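Tungstate ABC transporter, periplasmic tungstate-binding protein (Geobacter sulfurreducens, PDB 3LR1) probably binds tungstate in the periplasm and delivers it to an ABC transporter for import into the cell. Local coordinates at residues V58-R63 against G200-N205. Numbering follows the deposited sequence.
Sequences VFVHAR and GIMAVN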
loop_
_atom_site.group_PDB
_atom_site.type_symbol
_atom_site.label_atom_id
_atom_site.label_comp_id
_atom_site.label_asym_id
_atom_site.label_seq_id
_atom_site.Cartn_x
_atom_site.Cartn_y
_atom_site.Cartn_z
ATOM N N VAL A 58 -7.406 11.358 1.398
ATOM C CA VAL A 58 -7.304 9.943 1.202
ATOM C C VAL A 58 -5.943 9.657 0.636
ATOM O O VAL A 58 -5.557 10.294 -0.335
ATOM C CB VAL A 58 -8.461 9.400 0.269
ATOM C CG1 VAL A 58 -8.291 7.943 -0.024
ATOM C CG2 VAL A 58 -9.831 9.668 0.900
ATOM N N PHE A 59 -5.258 8.646 1.178
ATOM C CA PHE A 59 -3.896 8.287 0.710
ATOM C C PHE A 59 -3.810 6.762 0.547
ATOM O O PHE A 59 -3.725 6.011 1.541
ATOM C CB PHE A 59 -2.858 8.805 1.697
ATOM C CG PHE A 59 -1.430 8.455 1.360
ATOM C CD1 PHE A 59 -0.879 8.799 0.182
ATOM C CD2 PHE A 59 -0.664 7.798 2.251
ATOM C CE1 PHE A 59 0.473 8.551 -0.108
ATOM C CE2 PHE A 59 0.700 7.530 1.981
ATOM C CZ PHE A 59 1.234 7.905 0.785
ATOM N N VAL A 60 -3.844 6.308 -0.684
ATOM C CA VAL A 60 -3.971 4.878 -0.955
ATOM C C VAL A 60 -3.182 4.508 -2.185
ATOM O O VAL A 60 -2.811 5.358 -2.972
ATOM C CB VAL A 60 -5.430 4.432 -1.172
ATOM C CG1 VAL A 60 -6.275 4.570 0.155
ATOM C CG2 VAL A 60 -6.067 5.169 -2.334
ATOM N N HIS A 61 -2.944 3.240 -2.366
ATOM C CA HIS A 61 -2.292 2.748 -3.583
ATOM C C HIS A 61 -3.334 1.811 -4.181
ATOM O O HIS A 61 -3.408 0.662 -3.824
ATOM C CB HIS A 61 -0.927 1.997 -3.300
ATOM C CG HIS A 61 -0.321 1.424 -4.544
ATOM N ND1 HIS A 61 -0.240 2.142 -5.724
ATOM C CD2 HIS A 61 0.124 0.181 -4.841
ATOM C CE1 HIS A 61 0.252 1.368 -6.682
ATOM N NE2 HIS A 61 0.477 0.178 -6.174
ATOM N N ALA A 62 -4.133 2.295 -5.125
ATOM C CA ALA A 62 -5.223 1.476 -5.734
ATOM C C ALA A 62 -5.749 2.271 -6.905
ATOM O O ALA A 62 -6.762 3.018 -6.825
ATOM C CB ALA A 62 -6.321 1.221 -4.744
ATOM N N ARG A 63 -5.003 2.195 -7.967
ATOM C CA ARG A 63 -5.167 3.151 -9.063
ATOM C C ARG A 63 -6.601 3.204 -9.646
ATOM O O ARG A 63 -7.198 4.285 -9.800
ATOM C CB ARG A 63 -4.148 2.852 -10.183
ATOM C CG ARG A 63 -4.228 3.845 -11.375
ATOM C CD ARG A 63 -4.335 5.330 -10.871
ATOM N NE ARG A 63 -3.262 6.192 -11.360
ATOM C CZ ARG A 63 -2.017 6.168 -10.884
ATOM N NH1 ARG A 63 -1.703 5.308 -9.909
ATOM N NH2 ARG A 63 -1.079 6.988 -11.365
ATOM N N GLY A 200 -1.584 7.362 -4.551
ATOM C CA GLY A 200 -2.317 8.601 -4.746
ATOM C C GLY A 200 -2.756 9.279 -3.441
ATOM O O GLY A 200 -3.222 8.628 -2.519
ATOM N N ILE A 201 -2.549 10.585 -3.367
ATOM C CA ILE A 201 -2.983 11.416 -2.269
ATOM C C ILE A 201 -3.987 12.411 -2.864
ATOM O O ILE A 201 -3.720 12.991 -3.917
ATOM C CB ILE A 201 -1.790 12.080 -1.490
ATOM C CG1 ILE A 201 -2.320 12.634 -0.163
ATOM C CG2 ILE A 201 -1.034 13.157 -2.336
ATOM C CD1 ILE A 201 -1.208 13.024 0.857
HETATM N N MSE A 202 -5.157 12.547 -2.225
HETATM C CA MSE A 202 -6.305 13.285 -2.811
HETATM C C MSE A 202 -7.020 14.000 -1.690
HETATM O O MSE A 202 -7.093 13.479 -0.579
HETATM C CB MSE A 202 -7.303 12.337 -3.489
HETATM C CG MSE A 202 -6.739 11.455 -4.508
HETATM SE SE MSE A 202 -7.982 10.073 -5.007
HETATM C CE MSE A 202 -8.060 8.791 -3.566
ATOM N N ALA A 203 -7.526 15.185 -1.986
ATOM C CA ALA A 203 -8.342 15.969 -1.079
ATOM C C ALA A 203 -9.804 15.620 -1.338
ATOM O O ALA A 203 -10.231 15.467 -2.521
ATOM C CB ALA A 203 -8.062 17.461 -1.268
ATOM N N VAL A 204 -10.564 15.475 -0.239
ATOM C CA VAL A 204 -11.999 15.250 -0.268
ATOM C C VAL A 204 -12.631 16.578 -0.717
ATOM O O VAL A 204 -12.259 17.673 -0.224
ATOM C CB VAL A 204 -12.541 14.812 1.085
ATOM C CG1 VAL A 204 -14.072 14.732 1.055
ATOM C CG2 VAL A 204 -11.957 13.426 1.435
ATOM N N ASN A 205 -13.536 16.485 -1.671
ATOM C CA ASN A 205 -14.071 17.677 -2.372
ATOM C C ASN A 205 -15.022 18.501 -1.507
ATOM O O ASN A 205 -16.094 18.042 -1.165
ATOM C CB ASN A 205 -14.767 17.209 -3.638
ATOM C CG ASN A 205 -15.190 18.319 -4.512
ATOM O OD1 ASN A 205 -15.039 19.484 -4.164
ATOM N ND2 ASN A 205 -15.770 17.980 -5.646
#
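Gly-200 O takes the backbone N-H of Val-60 at 3.0 Å and, from the same strand, a CA-H...O contact with Phe-59 CA at 3.3 Å. The neighbouring bond, from Gly-200 N to Val-60 O, is the shortest between the segments at 2.8 Å. Two residues along, Val-58 and Met-202 form the other hydrogen-bonded pair: the 2.9 Å bond from Val-58 N to Met-202 O is nearly straight (165° at the hydrogen), while the return bond from Met-202 N to Val-58 O is more bent. Between them Phe-59 and Ile-201 make the non-hydrogen-bonded pair, and Ile-201 CA also offers its hydrogen to Val-58 O.

This antiparallel pairing lies in the mixed sheet of one lobe of the periplasmic binding protein fold, where strand 197-204 returns to run against strand 57-60, itself parallel to strand 6-12. On one face the selenomethionine Met-202 bends about its CG-SE bond (chi3 -74°), which lays CE against Val-58 CG1 at 3.6 Å, with Val-60 CG2 farther off at 4.3 Å. Helices 63-71 and 43-51 cover this side through Phe-69, Val-70 and Leu-47. On the opposite face, with CG anti to its own N (chi1 178°), the Phe-59 ring lies beside its carbonyl carbon and crosses Ile-201 obliquely, CD1 3.8 Å from Ile-201 CB; Val-81 touches both residues. Past the last bridge, the chain from Val-60 leads to Ala-62, the N-cap of helix 63-71, and the Val-60 side chain sits about 7 Å from a bound tungsten ion.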